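Local coordinates for protein AceL NrdHF-1-1 Intein (Metagenome, PDB 6ZGQ) that belongs to the naturally split class 3 inteins, which excise themselves and join their flanking sequences, and represents a covalently linked, splice-inactive variant, at residues V70-M76 against C87-D91; K49-R55 against T129-S135; F35-K40 against E79-K85. All blocks are in the same frame, centred on the assembly; numbering follows the deposited sequence.

Overall arrangement
From the N terminus, the chain first reaches 35-40, the loop that closes onto hairpin tip 79-85 in contact 3. Strand 49-55 follows and pairs with 129-135 in contact 2, which closes a long loop of 73 residues. Inside that loop lies contact 1, where 70-76 meets 87-91 at the open end of the same hairpin. Contact 1 is thus nested in contact 2; contact 3 crosses both. Contacts 1 and 3 touch where Arg75 meets Met37, contacts 1 and 2 where Phe131 packs beside Val70. Contact 2 joins two strands of the small three-stranded sheet and contact 3 ties the loop after strand 32-35 to the hairpin tip; the two lie on opposite sides of the chain's centre.

Contact 1: residues V70-M76 against C87-D91; sequences VSPNHRM and CLAKD
At the open end of the beta hairpin of strands 75-80 and 83-88, Met76 and Cys87 form an antiparallel hydrogen-bonded pair: Met76 N gives to Cys87 O (2.7 Å) and Cys87 N to Met76 O (3.0 Å). Beyond the non-hydrogen-bonded pair Arg75 and Leu88 the chains leave the strand pairing, and Ala89 N reaches His74 O at 2.9 Å, almost in line with that carbonyl. A CA-H contact from Leu88 meets the same oxygen. The type I turn from Ser71 to His74 probably corresponds to the block B motif of inteins, whose histidine lies close to the N-terminal splice junction. Consistent with this, His74 turns its CB away from 87-91 and bonds Glu6 O through ND1 and Thr153 OG1 through NE2. Lys90 grips the turn twice, through its backbone N to Pro72 O (2.9 Å) and through NZ to Asn73 OD1 (2.6 Å), met in the carbonyl plane on a lone pair. Lys90 CG sits between backbone N and carbonyl carbon (chi1 68°), which sends the extended chain past Pro72 O toward the amide. Asn73 ND2 bonds Asp5 OD1, fixing the amide's rotation from both ends. A leucine in place of this asparagine would probably leave the Lys90 ammonium without its acceptor and Asp5 without its amide donor. Ala89 CB touches Val70 CG2 (3.5 Å) and Met76 CG (4.0 Å).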
# COMPACT_ATOMS: atom_id res chain seq x y z
N VAL A 70 -5.35 -1.08 -6.08
CA VAL A 70 -4.01 -1.20 -6.66
C VAL A 70 -4.08 -1.76 -8.10
O VAL A 70 -5.09 -2.37 -8.47
CB VAL A 70 -3.12 -2.08 -5.74
CG1 VAL A 70 -3.23 -1.61 -4.29
CG2 VAL A 70 -3.50 -3.55 -5.83
N SER A 71 -3.02 -1.54 -8.88
CA SER A 71 -2.86 -2.12 -10.22
C SER A 71 -2.57 -3.62 -10.11
O SER A 71 -2.13 -4.08 -9.06
CB SER A 71 -1.73 -1.42 -10.98
OG SER A 71 -1.97 -0.03 -11.06
N PRO A 72 -2.82 -4.40 -11.18
CA PRO A 72 -2.55 -5.84 -11.16
C PRO A 72 -1.16 -6.26 -10.65
O PRO A 72 -1.07 -7.25 -9.92
CB PRO A 72 -2.73 -6.25 -12.62
CG PRO A 72 -3.72 -5.27 -13.16
CD PRO A 72 -3.42 -3.97 -12.46
N ASN A 73 -0.11 -5.51 -11.01
CA ASN A 73 1.29 -5.85 -10.70
C ASN A 73 1.84 -5.04 -9.53
O ASN A 73 3.05 -5.03 -9.32
CB ASN A 73 2.21 -5.66 -11.92
CG ASN A 73 1.81 -6.53 -13.09
OD1 ASN A 73 1.50 -7.70 -12.93
ND2 ASN A 73 1.82 -5.95 -14.28
N HIS A 74 0.96 -4.36 -8.79
CA HIS A 74 1.32 -3.68 -7.54
C HIS A 74 1.77 -4.71 -6.50
O HIS A 74 1.17 -5.79 -6.41
CB HIS A 74 0.16 -2.87 -6.97
CG HIS A 74 0.52 -2.14 -5.73
ND1 HIS A 74 1.37 -1.05 -5.74
CD2 HIS A 74 0.19 -2.36 -4.44
CE1 HIS A 74 1.52 -0.61 -4.51
NE2 HIS A 74 0.83 -1.39 -3.69
N ARG A 75 2.83 -4.39 -5.75
CA ARG A 75 3.39 -5.28 -4.73
C ARG A 75 2.53 -5.17 -3.45
O ARG A 75 2.43 -4.08 -2.87
CB ARG A 75 4.86 -4.93 -4.46
CG ARG A 75 5.78 -5.27 -5.64
CD ARG A 75 7.15 -4.63 -5.51
NE ARG A 75 7.88 -5.12 -4.34
CZ ARG A 75 8.14 -4.43 -3.22
NH1 ARG A 75 7.74 -3.17 -3.08
NH2 ARG A 75 8.80 -4.99 -2.23
N MET A 76 1.86 -6.27 -3.09
CA MET A 76 1.14 -6.38 -1.81
C MET A 76 2.14 -6.87 -0.77
O MET A 76 2.96 -7.75 -1.09
CB MET A 76 -0.04 -7.34 -1.93
CG MET A 76 -1.08 -6.89 -2.95
SD MET A 76 -1.70 -5.23 -2.61
CE MET A 76 -2.71 -5.56 -1.17
N CYS A 87 4.04 -9.99 -2.80
CA CYS A 87 3.35 -10.74 -3.87
C CYS A 87 2.60 -9.73 -4.75
O CYS A 87 2.02 -8.78 -4.20
CB CYS A 87 2.36 -11.74 -3.27
SG CYS A 87 1.56 -12.84 -4.47
N LEU A 88 2.63 -9.91 -6.07
CA LEU A 88 1.86 -9.07 -7.00
C LEU A 88 0.37 -9.27 -6.69
O LEU A 88 -0.04 -10.39 -6.36
CB LEU A 88 2.18 -9.46 -8.45
CG LEU A 88 3.66 -9.34 -8.86
CD1 LEU A 88 3.79 -9.48 -10.37
CD2 LEU A 88 4.25 -8.02 -8.40
N ALA A 89 -0.40 -8.17 -6.73
CA ALA A 89 -1.84 -8.14 -6.42
C ALA A 89 -2.61 -9.23 -7.17
O ALA A 89 -3.40 -9.95 -6.55
CB ALA A 89 -2.40 -6.76 -6.73
N LYS A 90 -2.37 -9.36 -8.47
CA LYS A 90 -3.07 -10.35 -9.31
C LYS A 90 -2.74 -11.80 -8.91
O LYS A 90 -3.53 -12.70 -9.25
CB LYS A 90 -2.74 -10.13 -10.80
CG LYS A 90 -1.29 -10.42 -11.18
CD LYS A 90 -1.01 -10.07 -12.63
CE LYS A 90 0.32 -10.65 -13.10
NZ LYS A 90 0.86 -9.89 -14.25
N ASP A 91 -1.62 -12.02 -8.22
CA ASP A 91 -1.14 -13.35 -7.81
C ASP A 91 -1.52 -13.70 -6.36
O ASP A 91 -1.45 -14.88 -6.01
CB ASP A 91 0.38 -13.48 -7.99
CG ASP A 91 0.80 -13.40 -9.45
OD1 ASP A 91 0.09 -13.97 -10.30
OD2 ASP A 91 1.82 -12.74 -9.74

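Contact 2: residues K49-R55 against T129-S135; sequences KTQKVIR and TEFHALS
His132 and Gln51 meet first at the root of the imidazole, where His132 CB lies 3.7 Å from Gln51 O. With CG anti to the carbonyl carbon (chi1 -62°), the ring swings out beside Lys52, and the two side chains point the same way. His132 CE1 touches Lys52 CG at 3.6 Å, an oblique approach to the ring. Both ring nitrogens are engaged in the plane of the imidazole: His132 ND1 is hydrogen-bonded to a water at 2.7 Å, and this water donates to Gln51 O, while His132 NE2 donates to Glu130 OE1 (2.9 Å) on the anti side of the carboxylate. These bonds fix the ring's rotation, and the water ties it to the facing strand. The two strands, their directions 144° apart, belong to a three-stranded antiparallel sheet of the intein fold, with 129-135 in the middle between 49-55 and 8-9. Its pairing is strong at Val53 and Phe131, where Phe131 N gives to Val53 O at 2.7 Å along a nearly straight bond and Val53 N bonds back to Phe131 O. On the face opposite His132, the Phe131 ring turns its edge to the backbone of Arg55, Phe131 CE1 lying 3.6 Å from Arg55 O. Ala133, probably the engineered cysteine-to-alanine site, puts its CB 3.4 Å from Gln51 CG, and the extended Gln51 side chain passes over the methyl. Phe131 also packs on Ala7.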
# COMPACT_ATOMS: atom_id res chain seq x y z
N LYS A 49 11.68 7.93 -6.56
CA LYS A 49 10.93 8.19 -7.80
C LYS A 49 9.42 8.14 -7.56
O LYS A 49 8.96 7.43 -6.66
CB LYS A 49 11.35 7.23 -8.93
CG LYS A 49 11.21 5.74 -8.62
CD LYS A 49 11.33 4.88 -9.87
CE LYS A 49 12.75 4.82 -10.42
NZ LYS A 49 13.69 4.09 -9.53
N THR A 50 8.69 8.94 -8.36
CA THR A 50 7.22 8.93 -8.45
C THR A 50 6.87 8.56 -9.90
O THR A 50 7.65 8.90 -10.80
CB THR A 50 6.62 10.31 -8.11
OG1 THR A 50 7.04 11.24 -9.10
CG2 THR A 50 7.07 10.79 -6.74
N GLN A 51 5.76 7.84 -10.09
CA GLN A 51 5.33 7.34 -11.41
C GLN A 51 3.86 7.70 -11.61
O GLN A 51 3.08 7.64 -10.64
CB GLN A 51 5.57 5.82 -11.55
CG GLN A 51 4.29 4.97 -11.50
CD GLN A 51 4.47 3.53 -11.95
OE1 GLN A 51 3.50 2.90 -12.38
NE2 GLN A 51 5.68 3.00 -11.86
N LYS A 52 3.50 8.10 -12.83
CA LYS A 52 2.12 8.36 -13.25
C LYS A 52 1.83 7.45 -14.45
O LYS A 52 2.58 7.48 -15.44
CB LYS A 52 1.97 9.84 -13.64
CG LYS A 52 0.54 10.32 -13.84
CD LYS A 52 0.46 11.60 -14.66
CE LYS A 52 1.27 12.73 -14.06
NZ LYS A 52 1.44 13.84 -15.04
N VAL A 53 0.80 6.61 -14.33
CA VAL A 53 0.36 5.70 -15.40
C VAL A 53 -1.17 5.75 -15.47
O VAL A 53 -1.80 6.04 -14.45
CB VAL A 53 0.88 4.26 -15.15
CG1 VAL A 53 -0.00 3.50 -14.16
CG2 VAL A 53 1.04 3.48 -16.45
N ILE A 54 -1.74 5.49 -16.65
CA ILE A 54 -3.20 5.47 -16.87
C ILE A 54 -3.60 4.04 -17.28
O ILE A 54 -3.13 3.57 -18.32
CB ILE A 54 -3.58 6.50 -17.97
CG1 ILE A 54 -3.39 7.93 -17.42
CG2 ILE A 54 -5.01 6.30 -18.45
CD1 ILE A 54 -2.74 8.87 -18.41
N ARG A 55 -4.40 3.37 -16.44
CA ARG A 55 -4.87 1.98 -16.69
C ARG A 55 -6.38 1.89 -16.46
O ARG A 55 -6.97 2.86 -15.98
CB ARG A 55 -4.17 0.97 -15.76
CG ARG A 55 -2.69 1.20 -15.52
CD ARG A 55 -1.88 1.43 -16.78
NE ARG A 55 -1.38 0.22 -17.42
CZ ARG A 55 -0.56 0.21 -18.46
NH1 ARG A 55 -0.13 1.35 -18.99
NH2 ARG A 55 -0.15 -0.94 -18.98
N THR A 129 -8.19 5.60 -15.82
CA THR A 129 -7.90 6.60 -14.78
C THR A 129 -6.43 6.50 -14.36
O THR A 129 -5.78 5.48 -14.67
CB THR A 129 -8.84 6.47 -13.56
OG1 THR A 129 -8.71 7.65 -12.77
CG2 THR A 129 -8.53 5.23 -12.70
N GLU A 130 -5.91 7.54 -13.70
CA GLU A 130 -4.49 7.61 -13.33
C GLU A 130 -4.24 6.74 -12.10
O GLU A 130 -5.09 6.71 -11.20
CB GLU A 130 -3.98 9.05 -13.12
CG GLU A 130 -5.03 10.12 -12.87
CD GLU A 130 -4.43 11.50 -12.83
OE1 GLU A 130 -3.64 11.78 -11.90
OE2 GLU A 130 -4.74 12.32 -13.72
N PHE A 131 -3.13 6.00 -12.13
CA PHE A 131 -2.54 5.31 -10.97
C PHE A 131 -1.14 5.91 -10.74
O PHE A 131 -0.45 6.28 -11.71
CB PHE A 131 -2.39 3.79 -11.18
CG PHE A 131 -3.69 3.04 -11.37
CD1 PHE A 131 -4.44 3.19 -12.53
CD2 PHE A 131 -4.13 2.13 -10.41
CE1 PHE A 131 -5.62 2.49 -12.71
CE2 PHE A 131 -5.31 1.43 -10.60
CZ PHE A 131 -6.05 1.61 -11.75
N HIS A 132 -0.73 6.00 -9.47
CA HIS A 132 0.54 6.59 -9.07
C HIS A 132 1.32 5.57 -8.21
O HIS A 132 0.69 4.69 -7.59
CB HIS A 132 0.28 7.91 -8.31
CG HIS A 132 -0.39 8.95 -9.14
ND1 HIS A 132 0.30 9.95 -9.78
CD2 HIS A 132 -1.70 9.16 -9.42
CE1 HIS A 132 -0.55 10.73 -10.44
NE2 HIS A 132 -1.77 10.26 -10.24
N ALA A 133 2.65 5.68 -8.22
CA ALA A 133 3.57 4.81 -7.47
C ALA A 133 4.75 5.61 -6.92
O ALA A 133 5.13 6.61 -7.53
CB ALA A 133 4.09 3.68 -8.35
N LEU A 134 5.31 5.17 -5.79
CA LEU A 134 6.54 5.72 -5.18
C LEU A 134 7.57 4.60 -4.99
O LEU A 134 7.19 3.45 -4.78
CB LEU A 134 6.23 6.31 -3.80
CG LEU A 134 5.03 7.24 -3.69
CD1 LEU A 134 4.82 7.65 -2.24
CD2 LEU A 134 5.21 8.45 -4.59
N SER A 135 8.86 4.96 -5.09
CA SER A 135 9.97 4.12 -4.63
C SER A 135 10.52 4.75 -3.34
O SER A 135 10.77 5.96 -3.31
CB SER A 135 11.05 4.02 -5.70
OG SER A 135 10.48 3.54 -6.92
O HOH W 1 2.92 10.44 -9.53

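Contact 3: residues F35-K40 against E79-K85; sequences FDMNTK and EQGGEIK
Lys40 and Ile84 both set CG or CG1 anti to the carbonyl carbon (chi1 -69° and -57°), and from there the Lys40 chain runs fully extended past the isoleucine to the tip of a beta hairpin. That tip joins strands 75-80 and 83-88 through a type II' turn from Gln80 to Glu83, in which Gly81 takes a positive phi. The lysine meets two oxygens at the hairpin tip: Lys40 NZ bonds Gly82 O of the turn at 3.0 Å, from above the carbonyl plane, and forms a salt bridge with Glu79 OE2 on the strand before it, also 3.0 Å. The ammonium comes in far out of the carboxylate plane (67°), the Lys40 and Glu79 side chains crossing at about a right angle. Glu79 OE1 has its own mate in Arg112, so the carboxylate is shared by two cations, which would probably favour its charged form. Nearer the lysine's backbone, Lys40 CG lies 3.9 Å from Ile84 CG1.

Ile84 carries the apolar part with both of its branches. CD1 meets the edge of the Phe35 ring, 3.8 Å from CE2 and close to the ring plane, while CG2 rests 3.8 Å from Met37 CG. Ile77 of the partner strand 75-80 and Ile101 of strand 98-104, one strand further on, also pack on Ile84. The facing loop 35-40 keeps its shape by an Asx motif: Asp36 OD1 accepts from Thr39 N (2.7 Å) with its anti lone pair, and Lys40 N turns back to Asp36 O. The backbones meet through a bridging water, which donates to Met37 O at 3.0 Å and accepts from Ile84 N at 2.8 Å.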
# COMPACT_ATOMS: atom_id res chain seq x y z
N PHE A 35 8.06 1.69 5.71
CA PHE A 35 8.18 0.50 6.56
C PHE A 35 9.29 -0.37 5.94
O PHE A 35 9.18 -0.78 4.78
CB PHE A 35 6.84 -0.24 6.61
CG PHE A 35 6.82 -1.48 7.46
CD1 PHE A 35 6.82 -1.40 8.84
CD2 PHE A 35 6.75 -2.74 6.87
CE1 PHE A 35 6.78 -2.54 9.63
CE2 PHE A 35 6.70 -3.89 7.65
CZ PHE A 35 6.72 -3.79 9.02
N ASP A 36 10.36 -0.60 6.70
CA ASP A 36 11.51 -1.38 6.21
C ASP A 36 11.15 -2.87 6.32
O ASP A 36 10.86 -3.34 7.43
CB ASP A 36 12.78 -1.04 7.00
CG ASP A 36 14.00 -1.75 6.45
OD1 ASP A 36 14.15 -2.95 6.75
OD2 ASP A 36 14.76 -1.12 5.70
N MET A 37 11.14 -3.57 5.18
CA MET A 37 10.70 -4.98 5.11
C MET A 37 11.67 -5.91 5.86
O MET A 37 11.24 -6.95 6.36
CB MET A 37 10.57 -5.44 3.66
CG MET A 37 9.38 -4.85 2.93
SD MET A 37 9.40 -5.31 1.19
CE MET A 37 8.88 -7.02 1.28
N ASN A 38 12.95 -5.53 5.91
CA ASN A 38 14.01 -6.33 6.56
C ASN A 38 14.00 -6.17 8.09
O ASN A 38 14.22 -7.16 8.80
CB ASN A 38 15.40 -6.00 5.99
CG ASN A 38 15.52 -6.31 4.51
OD1 ASN A 38 14.93 -7.26 4.01
ND2 ASN A 38 16.31 -5.50 3.80
N THR A 39 13.74 -4.94 8.57
CA THR A 39 13.87 -4.59 10.00
C THR A 39 12.51 -4.40 10.71
O THR A 39 12.48 -4.46 11.94
CB THR A 39 14.71 -3.30 10.19
OG1 THR A 39 14.00 -2.18 9.67
CG2 THR A 39 16.07 -3.40 9.49
N LYS A 40 11.43 -4.19 9.94
CA LYS A 40 10.06 -3.92 10.45
C LYS A 40 9.98 -2.58 11.18
O LYS A 40 9.03 -2.37 11.95
CB LYS A 40 9.55 -5.02 11.39
CG LYS A 40 9.27 -6.37 10.74
CD LYS A 40 8.85 -7.39 11.80
CE LYS A 40 8.26 -8.65 11.19
NZ LYS A 40 7.83 -9.60 12.25
N GLU A 79 2.76 -10.16 6.24
CA GLU A 79 3.62 -10.94 7.14
C GLU A 79 3.18 -12.41 7.04
O GLU A 79 1.97 -12.68 6.95
CB GLU A 79 3.50 -10.44 8.59
CG GLU A 79 4.54 -11.07 9.51
CD GLU A 79 4.50 -10.57 10.95
OE1 GLU A 79 3.74 -9.63 11.26
OE2 GLU A 79 5.25 -11.15 11.77
N GLN A 80 4.16 -13.32 7.00
CA GLN A 80 3.95 -14.77 7.10
C GLN A 80 5.13 -15.35 7.91
O GLN A 80 6.29 -15.05 7.61
CB GLN A 80 3.87 -15.40 5.71
CG GLN A 80 3.65 -16.90 5.73
CD GLN A 80 3.64 -17.49 4.33
OE1 GLN A 80 4.24 -16.93 3.41
NE2 GLN A 80 2.96 -18.62 4.17
N GLY A 81 4.82 -16.16 8.93
CA GLY A 81 5.78 -16.50 9.99
C GLY A 81 6.21 -15.21 10.66
O GLY A 81 5.35 -14.38 11.01
N GLY A 82 7.52 -15.01 10.81
CA GLY A 82 8.10 -13.78 11.37
C GLY A 82 8.64 -12.82 10.33
O GLY A 82 9.20 -11.78 10.70
N GLU A 83 8.45 -13.14 9.04
CA GLU A 83 9.09 -12.46 7.90
C GLU A 83 8.08 -11.59 7.15
O GLU A 83 6.90 -11.95 7.11
CB GLU A 83 9.70 -13.49 6.94
CG GLU A 83 10.81 -14.32 7.56
CD GLU A 83 11.80 -14.88 6.55
OE1 GLU A 83 12.09 -16.09 6.61
OE2 GLU A 83 12.30 -14.11 5.70
N ILE A 84 8.53 -10.45 6.60
CA ILE A 84 7.73 -9.58 5.72
C ILE A 84 7.98 -10.01 4.27
O ILE A 84 9.15 -10.01 3.83
CB ILE A 84 8.08 -8.08 5.91
CG1 ILE A 84 7.89 -7.63 7.37
CG2 ILE A 84 7.26 -7.20 4.97
CD1 ILE A 84 6.47 -7.71 7.89
N LYS A 85 6.89 -10.37 3.58
CA LYS A 85 6.89 -10.94 2.22
C LYS A 85 6.15 -10.00 1.27
O LYS A 85 5.36 -9.16 1.74
CB LYS A 85 6.16 -12.31 2.20
CG LYS A 85 6.63 -13.33 3.24
CD LYS A 85 7.82 -14.15 2.79
CE LYS A 85 8.04 -15.35 3.70
NZ LYS A 85 7.23 -16.53 3.30
O HOH W 2 11.20 -9.89 7.11